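Local coordinates for uncharacterized protein (Enterococcus faecalis, PDB 4OBI), which is of unknown function but binds a zinc ion through its NusG II domain, part of a longer protein that is probably tethered to the membrane, at residues Val15-Asn20 against Asn88-Val93; His34-Tyr39 against Leu48-Gly53; Thr11-Leu16 against Ile23-Leu28. All blocks are in the same frame, centred on the assembly; numbering follows the deposited sequence.

Contact 1 of 3, residues Val15-Asn20 against Asn88-Val93; sequences VLKVDN and NLFITV
Val15-Val18 and Leu89-Val93 run antiparallel, their axes 4.7 Å apart at closest approach, as neighbouring central strands of the four-stranded sheet in this NusG II domain. Val15 faces Thr92 and Lys17 faces Phe90 in hydrogen-bonded pairs, with Lys17 N reaching Phe90 O at 2.9 Å; the non-hydrogen-bonded pairs Leu16-Ile91 and Val18-Leu89 alternate with them. Side chains therefore alternate. Leu16, Val18, Leu89 and Ile91, all branched and apolar, line the buried face, whereas Lys17, Phe90 and Thr92 occupy the more exposed one, where a long charged chain can reach outward. With CG anti to the backbone N (chi1 172°), Leu16 carries CD1 over the neighbouring strand, 3.7 Å from Ile91 CG1 and 3.8 Å from Leu89 CG. Val18 CG2 meets the other side chain of its pair, Leu89 CD1, at 3.6 Å. The Leu89 side chain lies about 4 Å from that of the zinc ligand Cys84, so the apolar layer borders the metal site. Past the strand end Asn88 O accepts Asp19 N at 3.0 Å, and a water joins that same oxygen to Asn20 N. A second water links the two amide side chains, lying 2.9 Å from both Asn20 OD1 and Asn88 ND2.

Contact 2 of 3, residues His34-Tyr39 against Leu48-Gly53; sequences HYTYKY and LIEVDG
His34 and Glu50 meet across the hairpin formed by strands 34-40 and 46-52, whose short segments run antiparallel. Tyr35-Val51 and Tyr37-Ile49 are its hydrogen-bonded pairs. The His34 side chain can be followed outward: CB and CG each lie 3.6 Å from Asp52 OD1, whereas ND1 stays clear of that carboxylate, whose OD2 forms a salt bridge with Arg55. CD2 lies 3.2 Å from Val51 O, which sits at the ring edge, CE1 flanks Glu50 OE2, and NE2 donates to Glu50 OE2 at 2.6 Å. With chi1 at 168°, CG stands anti to the backbone N, which swings the imidazole across to the other strand, diagonally past Asp52, to Glu50. The bond is fairly straight, 161° at the hydrogen, and lies close to the ring plane; it uses the anti lone pair of OE2. Glu50, extended along its whole chain, can span this distance, and its OE1 forms a salt bridge with Arg57. The two partners together fix the carboxylate's rotation. On the other face, Tyr35 CG takes the position between backbone N and carbonyl carbon (chi1 56°), which lays the ring alongside Val51. Val51 CB makes a CH-pi contact over one ring face, 4.0 Å from the centroid; a compact beta-branched residue suits that place. Thr36 CG2 lies beside Glu50 CG, while Leu48 CD1 meets Thr36 CB and, at 3.7 Å, Lys38 CB. Strand 55-61 flanks strand 46-52 within this three-stranded sheet, while Tyr35, Tyr37 and Val51 pack against strand 21-28 of the four-stranded sheet.

Contact 3 of 3, residues Thr11-Leu16 against Ile23-Leu28; sequences TYQAVL and IKVFDL
A beta hairpin formed by strands 12-18 and 21-28 makes up one edge of the four-stranded sheet, and a classic beta bulge interrupts its ladder where Ile23 and Lys24 both face Leu16. Leu16 N donates to Lys24 O at 3.0 Å, while Leu16 O accepts Ile23 N. Ala14 and Phe26 form a regular hydrogen-bonded pair, bonded in both directions at 2.8 Å between Ala14 N and Phe26 O and between Phe26 N and Ala14 O. At the bulge, Ile23 CG1 lies between its own backbone N and carbonyl carbon (chi1 64°), which carries CD1 to within 3.7 Å of Leu16 CD2. Leu16 CB comes up to the edge of the Phe26 ring, near its plane, 3.9 Å from CE2. The small methyl of Ala14 leaves room for the larger Phe26 and Leu28 on the same face, all three buried; Leu28 CD1 stands 4.2 Å from Ala14 CB. On the other, more exposed face, Gln13 CB packs on Val25 CG1, and the Gln13 amide donates through NE2 to Glu94 of strand 89-95. Near the open end, Leu28 N donates to Tyr12 O at 3.0 Å.

Overall arrangement
Contacts 1 and 3 share strand 12-18, using its two edges, so together they assemble three neighbouring strands of one sheet; their centres are about 10 Å apart. Contact 2 belongs to the second sheet and faces them both, its centre about 14 Å from that of contact 1 and about 11 Å from that of contact 3. The sheets meet through side chains: Leu16 CD2 touches Tyr37 CE1 at 3.8 Å, Ile91 CD1 meets Ile49 CG1 at 3.8 Å, and Tyr35 OH approaches Phe26 CD1 at 3.4 Å. The zinc ion lies beside this shared core, its nearest approach being to contact 1, with the Leu89 side chain about 7 Å away, against about 10 Å for Ile49 and 11 Å for Leu16.

Contact 1 of 3, residues Val15-Asn20 against Asn88-Val93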
loop_
_atom_site.group_PDB
_atom_site.type_symbol
_atom_site.label_atom_id
_atom_site.label_comp_id
_atom_site.label_asym_id
_atom_site.label_seq_id
_atom_site.Cartn_x
_atom_site.Cartn_y
_atom_site.Cartn_z
ATOM N N VAL A 15 4.405 -3.664 -3.737
ATOM C CA VAL A 15 3.958 -3.264 -5.060
ATOM C C VAL A 15 2.566 -2.640 -4.956
ATOM O O VAL A 15 1.611 -3.288 -4.520
ATOM C CB VAL A 15 3.903 -4.496 -5.995
ATOM C CG1 VAL A 15 3.416 -4.116 -7.389
ATOM C CG2 VAL A 15 5.268 -5.181 -6.032
ATOM N N LEU A 16 2.464 -1.382 -5.372
ATOM C CA LEU A 16 1.214 -0.639 -5.360
ATOM C C LEU A 16 0.642 -0.594 -6.766
ATOM O O LEU A 16 1.287 -0.099 -7.686
ATOM C CB LEU A 16 1.459 0.784 -4.849
ATOM C CG LEU A 16 0.297 1.779 -4.942
ATOM C CD1 LEU A 16 -0.880 1.307 -4.112
ATOM C CD2 LEU A 16 0.752 3.159 -4.497
ATOM N N LYS A 17 -0.572 -1.119 -6.916
ATOM C CA LYS A 17 -1.240 -1.206 -8.198
ATOM C C LYS A 17 -2.587 -0.520 -8.067
ATOM O O LYS A 17 -3.306 -0.748 -7.085
ATOM C CB LYS A 17 -1.445 -2.672 -8.574
ATOM C CG LYS A 17 -2.180 -2.888 -9.883
ATOM C CD LYS A 17 -2.112 -4.341 -10.332
ATOM C CE LYS A 17 -2.966 -5.248 -9.465
ATOM N NZ LYS A 17 -2.901 -6.669 -9.923
ATOM N N VAL A 18 -2.907 0.341 -9.032
ATOM C CA VAL A 18 -4.210 1.001 -9.083
ATOM C C VAL A 18 -4.731 0.933 -10.510
ATOM O O VAL A 18 -3.992 1.210 -11.459
ATOM C CB VAL A 18 -4.144 2.489 -8.670
ATOM C CG1 VAL A 18 -5.549 3.090 -8.605
ATOM C CG2 VAL A 18 -3.430 2.643 -7.345
ATOM N N ASP A 19 -6.000 0.563 -10.658
ATOM C CA ASP A 19 -6.616 0.423 -11.969
ATOM C C ASP A 19 -5.730 -0.403 -12.894
ATOM O O ASP A 19 -5.546 -0.063 -14.071
ATOM C CB ASP A 19 -6.903 1.797 -12.587
ATOM C CG ASP A 19 -7.911 2.607 -11.782
ATOM O OD1 ASP A 19 -8.824 2.001 -11.180
ATOM O OD2 ASP A 19 -7.799 3.854 -11.765
ATOM N N ASN A 20 -5.165 -1.476 -12.329
ATOM C CA ASN A 20 -4.402 -2.478 -13.075
ATOM C C ASN A 20 -3.055 -1.989 -13.592
ATOM O O ASN A 20 -2.456 -2.624 -14.458
ATOM C CB ASN A 20 -5.236 -3.044 -14.224
ATOM C CG ASN A 20 -6.534 -3.642 -13.747
ATOM O OD1 ASN A 20 -7.617 -3.062 -13.935
ATOM N ND2 ASN A 20 -6.441 -4.801 -13.107
ATOM N N ASN A 88 -10.078 0.303 -6.576
ATOM C CA ASN A 88 -9.339 -0.643 -7.412
ATOM C C ASN A 88 -7.822 -0.573 -7.164
ATOM O O ASN A 88 -7.018 -0.540 -8.105
ATOM C CB ASN A 88 -9.658 -0.404 -8.887
ATOM C CG ASN A 88 -9.472 -1.646 -9.733
ATOM O OD1 ASN A 88 -9.346 -2.755 -9.211
ATOM N ND2 ASN A 88 -9.477 -1.473 -11.048
ATOM N N LEU A 89 -7.463 -0.541 -5.885
ATOM C CA LEU A 89 -6.093 -0.351 -5.434
ATOM C C LEU A 89 -5.644 -1.533 -4.573
ATOM O O LEU A 89 -6.402 -2.003 -3.717
ATOM C CB LEU A 89 -5.987 0.945 -4.641
ATOM C CG LEU A 89 -4.652 1.272 -3.945
ATOM C CD1 LEU A 89 -4.461 2.780 -3.884
ATOM C CD2 LEU A 89 -4.511 0.677 -2.547
ATOM N N PHE A 90 -4.409 -1.993 -4.790
ATOM C CA PHE A 90 -3.872 -3.175 -4.120
ATOM C C PHE A 90 -2.414 -2.948 -3.743
ATOM O O PHE A 90 -1.667 -2.318 -4.491
ATOM C CB PHE A 90 -3.974 -4.408 -5.030
ATOM C CG PHE A 90 -5.378 -4.735 -5.431
ATOM C CD1 PHE A 90 -5.951 -4.131 -6.535
ATOM C CD2 PHE A 90 -6.143 -5.614 -4.674
ATOM C CE1 PHE A 90 -7.258 -4.399 -6.883
ATOM C CE2 PHE A 90 -7.452 -5.887 -5.020
ATOM C CZ PHE A 90 -8.007 -5.283 -6.134
ATOM N N ILE A 91 -2.030 -3.435 -2.573
ATOM C CA ILE A 91 -0.635 -3.452 -2.168
ATOM C C ILE A 91 -0.267 -4.877 -1.789
ATOM O O ILE A 91 -0.884 -5.460 -0.896
ATOM C CB ILE A 91 -0.361 -2.552 -0.956
ATOM C CG1 ILE A 91 -0.738 -1.097 -1.255
ATOM C CG2 ILE A 91 1.102 -2.673 -0.541
ATOM C CD1 ILE A 91 -0.774 -0.223 -0.019
ATOM N N THR A 92 0.721 -5.429 -2.489
ATOM C CA THR A 92 1.227 -6.761 -2.163
ATOM C C THR A 92 2.715 -6.679 -1.870
ATOM O O THR A 92 3.422 -5.803 -2.367
ATOM C CB THR A 92 0.944 -7.799 -3.278
ATOM O OG1 THR A 92 1.136 -9.125 -2.769
ATOM C CG2 THR A 92 1.849 -7.598 -4.481
ATOM N N VAL A 93 3.185 -7.575 -1.011
ATOM C CA VAL A 93 4.603 -7.673 -0.703
ATOM C C VAL A 93 5.161 -8.874 -1.467
ATOM O O VAL A 93 4.477 -9.897 -1.624
ATOM C CB VAL A 93 4.838 -7.828 0.821
ATOM C CG1 VAL A 93 6.291 -8.166 1.123
ATOM C CG2 VAL A 93 4.421 -6.560 1.545
HETATM O O HOH W 1 -5.701 -2.595 -9.703
HETATM O O HOH W 2 -10.253 -3.665 -12.786
#

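Contact 2 of 3, residues His34-Tyr39 against Leu48-Gly53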
loop_
_atom_site.group_PDB
_atom_site.type_symbol
_atom_site.label_atom_id
_atom_site.label_comp_id
_atom_site.label_asym_id
_atom_site.label_seq_id
_atom_site.Cartn_x
_atom_site.Cartn_y
_atom_site.Cartn_z
ATOM N N HIS A 34 10.841 6.333 6.983
ATOM C CA HIS A 34 9.420 6.338 7.290
ATOM C C HIS A 34 8.819 7.553 6.590
ATOM O O HIS A 34 9.258 8.684 6.814
ATOM C CB HIS A 34 9.244 6.377 8.815
ATOM C CG HIS A 34 7.851 6.671 9.277
ATOM N ND1 HIS A 34 7.590 7.498 10.349
ATOM C CD2 HIS A 34 6.649 6.246 8.828
ATOM C CE1 HIS A 34 6.285 7.573 10.536
ATOM N NE2 HIS A 34 5.691 6.823 9.625
ATOM N N TYR A 35 7.844 7.312 5.713
ATOM C CA TYR A 35 7.280 8.368 4.869
ATOM C C TYR A 35 5.893 7.996 4.392
ATOM O O TYR A 35 5.479 6.839 4.509
ATOM C CB TYR A 35 8.181 8.627 3.659
ATOM C CG TYR A 35 8.452 7.391 2.823
ATOM C CD1 TYR A 35 9.495 6.528 3.143
ATOM C CD2 TYR A 35 7.660 7.080 1.716
ATOM C CE1 TYR A 35 9.747 5.392 2.387
ATOM C CE2 TYR A 35 7.910 5.947 0.951
ATOM C CZ TYR A 35 8.954 5.111 1.287
ATOM O OH TYR A 35 9.211 3.985 0.541
ATOM N N THR A 36 5.184 8.983 3.847
ATOM C CA THR A 36 3.871 8.757 3.264
ATOM C C THR A 36 3.913 9.021 1.770
ATOM O O THR A 36 4.712 9.837 1.288
ATOM C CB THR A 36 2.769 9.635 3.910
ATOM O OG1 THR A 36 3.118 11.028 3.824
ATOM C CG2 THR A 36 2.587 9.255 5.375
ATOM N N TYR A 37 3.052 8.311 1.053
ATOM C CA TYR A 37 2.852 8.501 -0.378
ATOM C C TYR A 37 1.346 8.538 -0.643
ATOM O O TYR A 37 0.627 7.592 -0.336
ATOM C CB TYR A 37 3.488 7.346 -1.164
ATOM C CG TYR A 37 3.169 7.382 -2.644
ATOM C CD1 TYR A 37 2.018 6.781 -3.145
ATOM C CD2 TYR A 37 4.023 8.017 -3.537
ATOM C CE1 TYR A 37 1.716 6.818 -4.503
ATOM C CE2 TYR A 37 3.736 8.060 -4.891
ATOM C CZ TYR A 37 2.584 7.457 -5.370
ATOM O OH TYR A 37 2.314 7.512 -6.718
ATOM N N LYS A 38 0.875 9.636 -1.223
ATOM C CA LYS A 38 -0.546 9.807 -1.469
ATOM C C LYS A 38 -0.922 9.416 -2.897
ATOM O O LYS A 38 -0.427 10.004 -3.864
ATOM C CB LYS A 38 -0.959 11.251 -1.218
ATOM C CG LYS A 38 -2.448 11.497 -1.406
ATOM C CD LYS A 38 -2.868 12.861 -0.888
ATOM C CE LYS A 38 -2.310 13.985 -1.744
ATOM N NZ LYS A 38 -2.380 15.299 -1.055
ATOM N N TYR A 39 -1.803 8.432 -3.019
ATOM C CA TYR A 39 -2.514 8.203 -4.270
ATOM C C TYR A 39 -3.787 9.033 -4.219
ATOM O O TYR A 39 -4.603 8.849 -3.319
ATOM C CB TYR A 39 -2.886 6.733 -4.468
ATOM C CG TYR A 39 -3.951 6.572 -5.531
ATOM C CD1 TYR A 39 -3.646 6.761 -6.873
ATOM C CD2 TYR A 39 -5.273 6.293 -5.189
ATOM C CE1 TYR A 39 -4.620 6.651 -7.852
ATOM C CE2 TYR A 39 -6.255 6.175 -6.163
ATOM C CZ TYR A 39 -5.923 6.364 -7.494
ATOM O OH TYR A 39 -6.885 6.253 -8.477
ATOM N N LEU A 48 -3.836 7.027 1.356
ATOM C CA LEU A 48 -2.534 7.479 1.811
ATOM C C LEU A 48 -1.718 6.285 2.283
ATOM O O LEU A 48 -2.064 5.637 3.268
ATOM C CB LEU A 48 -2.690 8.505 2.928
ATOM C CG LEU A 48 -1.393 9.149 3.406
ATOM C CD1 LEU A 48 -0.759 9.977 2.297
ATOM C CD2 LEU A 48 -1.670 10.003 4.631
ATOM N N ILE A 49 -0.634 6.003 1.565
ATOM C CA ILE A 49 0.255 4.897 1.894
ATOM C C ILE A 49 1.300 5.394 2.901
ATOM O O ILE A 49 1.813 6.521 2.792
ATOM C CB ILE A 49 0.929 4.311 0.623
ATOM C CG1 ILE A 49 -0.059 3.460 -0.197
ATOM C CG2 ILE A 49 2.121 3.442 0.975
ATOM C CD1 ILE A 49 -1.273 4.181 -0.715
ATOM N N GLU A 50 1.597 4.560 3.892
ATOM C CA GLU A 50 2.649 4.852 4.856
ATOM C C GLU A 50 3.630 3.695 4.877
ATOM O O GLU A 50 3.242 2.558 5.110
ATOM C CB GLU A 50 2.061 5.051 6.244
ATOM C CG GLU A 50 3.066 5.545 7.275
ATOM C CD GLU A 50 2.478 5.629 8.667
ATOM O OE1 GLU A 50 1.292 5.299 8.842
ATOM O OE2 GLU A 50 3.207 6.019 9.601
ATOM N N VAL A 51 4.897 3.996 4.620
ATOM C CA VAL A 51 5.962 3.026 4.748
ATOM C C VAL A 51 6.740 3.355 6.019
ATOM O O VAL A 51 7.110 4.497 6.245
ATOM C CB VAL A 51 6.906 3.051 3.536
ATOM C CG1 VAL A 51 8.079 2.101 3.758
ATOM C CG2 VAL A 51 6.142 2.713 2.261
ATOM N N ASP A 52 6.951 2.349 6.855
ATOM C CA ASP A 52 7.716 2.511 8.088
ATOM C C ASP A 52 8.775 1.416 8.146
ATOM O O ASP A 52 8.532 0.328 8.657
ATOM C CB ASP A 52 6.782 2.432 9.301
ATOM C CG ASP A 52 7.516 2.587 10.625
ATOM O OD1 ASP A 52 8.451 3.414 10.714
ATOM O OD2 ASP A 52 7.150 1.874 11.581
ATOM N N GLY A 53 9.956 1.714 7.613
ATOM C CA GLY A 53 11.019 0.722 7.516
ATOM C C GLY A 53 10.649 -0.452 6.619
ATOM O O GLY A 53 10.640 -0.335 5.398
#

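Contact 3 of 3, residues Thr11-Leu16 against Ile23-Leu28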
loop_
_atom_site.group_PDB
_atom_site.type_symbol
_atom_site.label_atom_id
_atom_site.label_comp_id
_atom_site.label_asym_id
_atom_site.label_seq_id
_atom_site.Cartn_x
_atom_site.Cartn_y
_atom_site.Cartn_z
ATOM N N THR A 11 15.213 -9.570 1.846
ATOM C CA THR A 11 14.647 -8.204 1.610
ATOM C C THR A 11 13.407 -8.274 0.712
ATOM O O THR A 11 13.369 -9.039 -0.256
ATOM C CB THR A 11 15.693 -7.241 0.995
ATOM O OG1 THR A 11 15.072 -5.986 0.673
ATOM C CG2 THR A 11 16.335 -7.838 -0.265
ATOM N N TYR A 12 12.399 -7.474 1.039
ATOM C CA TYR A 12 11.139 -7.519 0.315
ATOM C C TYR A 12 10.817 -6.165 -0.292
ATOM O O TYR A 12 11.465 -5.162 0.003
ATOM C CB TYR A 12 10.014 -7.981 1.238
ATOM C CG TYR A 12 10.306 -9.308 1.907
ATOM C CD1 TYR A 12 10.482 -10.466 1.153
ATOM C CD2 TYR A 12 10.407 -9.405 3.288
ATOM C CE1 TYR A 12 10.757 -11.683 1.757
ATOM C CE2 TYR A 12 10.684 -10.613 3.905
ATOM C CZ TYR A 12 10.855 -11.750 3.136
ATOM O OH TYR A 12 11.133 -12.954 3.754
ATOM N N GLN A 13 9.821 -6.162 -1.162
ATOM C CA GLN A 13 9.354 -4.941 -1.787
ATOM C C GLN A 13 7.836 -4.961 -1.833
ATOM O O GLN A 13 7.234 -6.025 -2.001
ATOM C CB GLN A 13 9.959 -4.806 -3.188
ATOM C CG GLN A 13 9.560 -5.909 -4.165
ATOM C CD GLN A 13 10.503 -6.024 -5.351
ATOM O OE1 GLN A 13 11.661 -5.591 -5.295
ATOM N NE2 GLN A 13 10.022 -6.634 -6.424
ATOM N N ALA A 14 7.224 -3.790 -1.662
ATOM C CA ALA A 14 5.773 -3.639 -1.744
ATOM C C ALA A 14 5.397 -3.058 -3.095
ATOM O O ALA A 14 5.996 -2.083 -3.544
ATOM C CB ALA A 14 5.262 -2.736 -0.633
ATOM N N VAL A 15 4.405 -3.664 -3.737
ATOM C CA VAL A 15 3.958 -3.264 -5.060
ATOM C C VAL A 15 2.566 -2.640 -4.956
ATOM O O VAL A 15 1.611 -3.288 -4.520
ATOM C CB VAL A 15 3.903 -4.496 -5.995
ATOM C CG1 VAL A 15 3.416 -4.116 -7.389
ATOM C CG2 VAL A 15 5.268 -5.181 -6.032
ATOM N N LEU A 16 2.464 -1.382 -5.372
ATOM C CA LEU A 16 1.214 -0.639 -5.360
ATOM C C LEU A 16 0.642 -0.594 -6.766
ATOM O O LEU A 16 1.287 -0.099 -7.686
ATOM C CB LEU A 16 1.459 0.784 -4.849
ATOM C CG LEU A 16 0.297 1.779 -4.942
ATOM C CD1 LEU A 16 -0.880 1.307 -4.112
ATOM C CD2 LEU A 16 0.752 3.159 -4.497
ATOM N N ILE A 23 2.022 1.392 -10.088
ATOM C CA ILE A 23 2.440 2.796 -10.090
ATOM C C ILE A 23 3.678 3.062 -9.236
ATOM O O ILE A 23 4.398 4.020 -9.493
ATOM C CB ILE A 23 1.296 3.754 -9.681
ATOM C CG1 ILE A 23 0.851 3.530 -8.245
ATOM C CG2 ILE A 23 0.099 3.609 -10.627
ATOM C CD1 ILE A 23 -0.105 4.598 -7.751
ATOM N N LYS A 24 3.940 2.208 -8.247
ATOM C CA LYS A 24 5.059 2.400 -7.328
ATOM C C LYS A 24 5.527 1.049 -6.760
ATOM O O LYS A 24 4.713 0.181 -6.472
ATOM C CB LYS A 24 4.616 3.319 -6.178
ATOM C CG LYS A 24 5.722 4.108 -5.507
ATOM C CD LYS A 24 6.169 5.292 -6.347
ATOM C CE LYS A 24 6.993 6.274 -5.526
ATOM N NZ LYS A 24 8.147 5.627 -4.838
ATOM N N VAL A 25 6.837 0.884 -6.602
ATOM C CA VAL A 25 7.392 -0.243 -5.858
ATOM C C VAL A 25 8.221 0.348 -4.719
ATOM O O VAL A 25 9.120 1.145 -4.970
ATOM C CB VAL A 25 8.272 -1.150 -6.740
ATOM C CG1 VAL A 25 8.884 -2.279 -5.914
ATOM C CG2 VAL A 25 7.463 -1.727 -7.897
ATOM N N PHE A 26 7.889 -0.028 -3.485
ATOM C CA PHE A 26 8.567 0.483 -2.290
ATOM C C PHE A 26 9.505 -0.584 -1.737
ATOM O O PHE A 26 9.096 -1.724 -1.505
ATOM C CB PHE A 26 7.562 0.843 -1.185
ATOM C CG PHE A 26 6.464 1.785 -1.612
ATOM C CD1 PHE A 26 6.613 3.162 -1.485
ATOM C CD2 PHE A 26 5.263 1.297 -2.097
ATOM C CE1 PHE A 26 5.600 4.031 -1.857
ATOM C CE2 PHE A 26 4.245 2.160 -2.468
ATOM C CZ PHE A 26 4.411 3.526 -2.349
ATOM N N ASP A 27 10.754 -0.202 -1.504
ATOM C CA ASP A 27 11.706 -1.108 -0.883
ATOM C C ASP A 27 11.382 -1.179 0.605
ATOM O O ASP A 27 11.140 -0.162 1.250
ATOM C CB ASP A 27 13.136 -0.644 -1.131
ATOM C CG ASP A 27 13.531 -0.746 -2.595
ATOM O OD1 ASP A 27 13.192 -1.770 -3.233
ATOM O OD2 ASP A 27 14.173 0.196 -3.107
ATOM N N LEU A 28 11.328 -2.393 1.137
ATOM C CA LEU A 28 10.999 -2.590 2.542
ATOM C C LEU A 28 12.273 -2.958 3.293
ATOM O O LEU A 28 12.653 -4.118 3.343
ATOM C CB LEU A 28 9.925 -3.672 2.693
ATOM C CG LEU A 28 8.549 -3.334 2.103
ATOM C CD1 LEU A 28 7.566 -4.473 2.363
ATOM C CD2 LEU A 28 8.005 -2.024 2.654
HETATM O O HOH W 3 11.845 -6.420 3.943
HETATM O O HOH W 4 13.023 -2.534 -6.075
#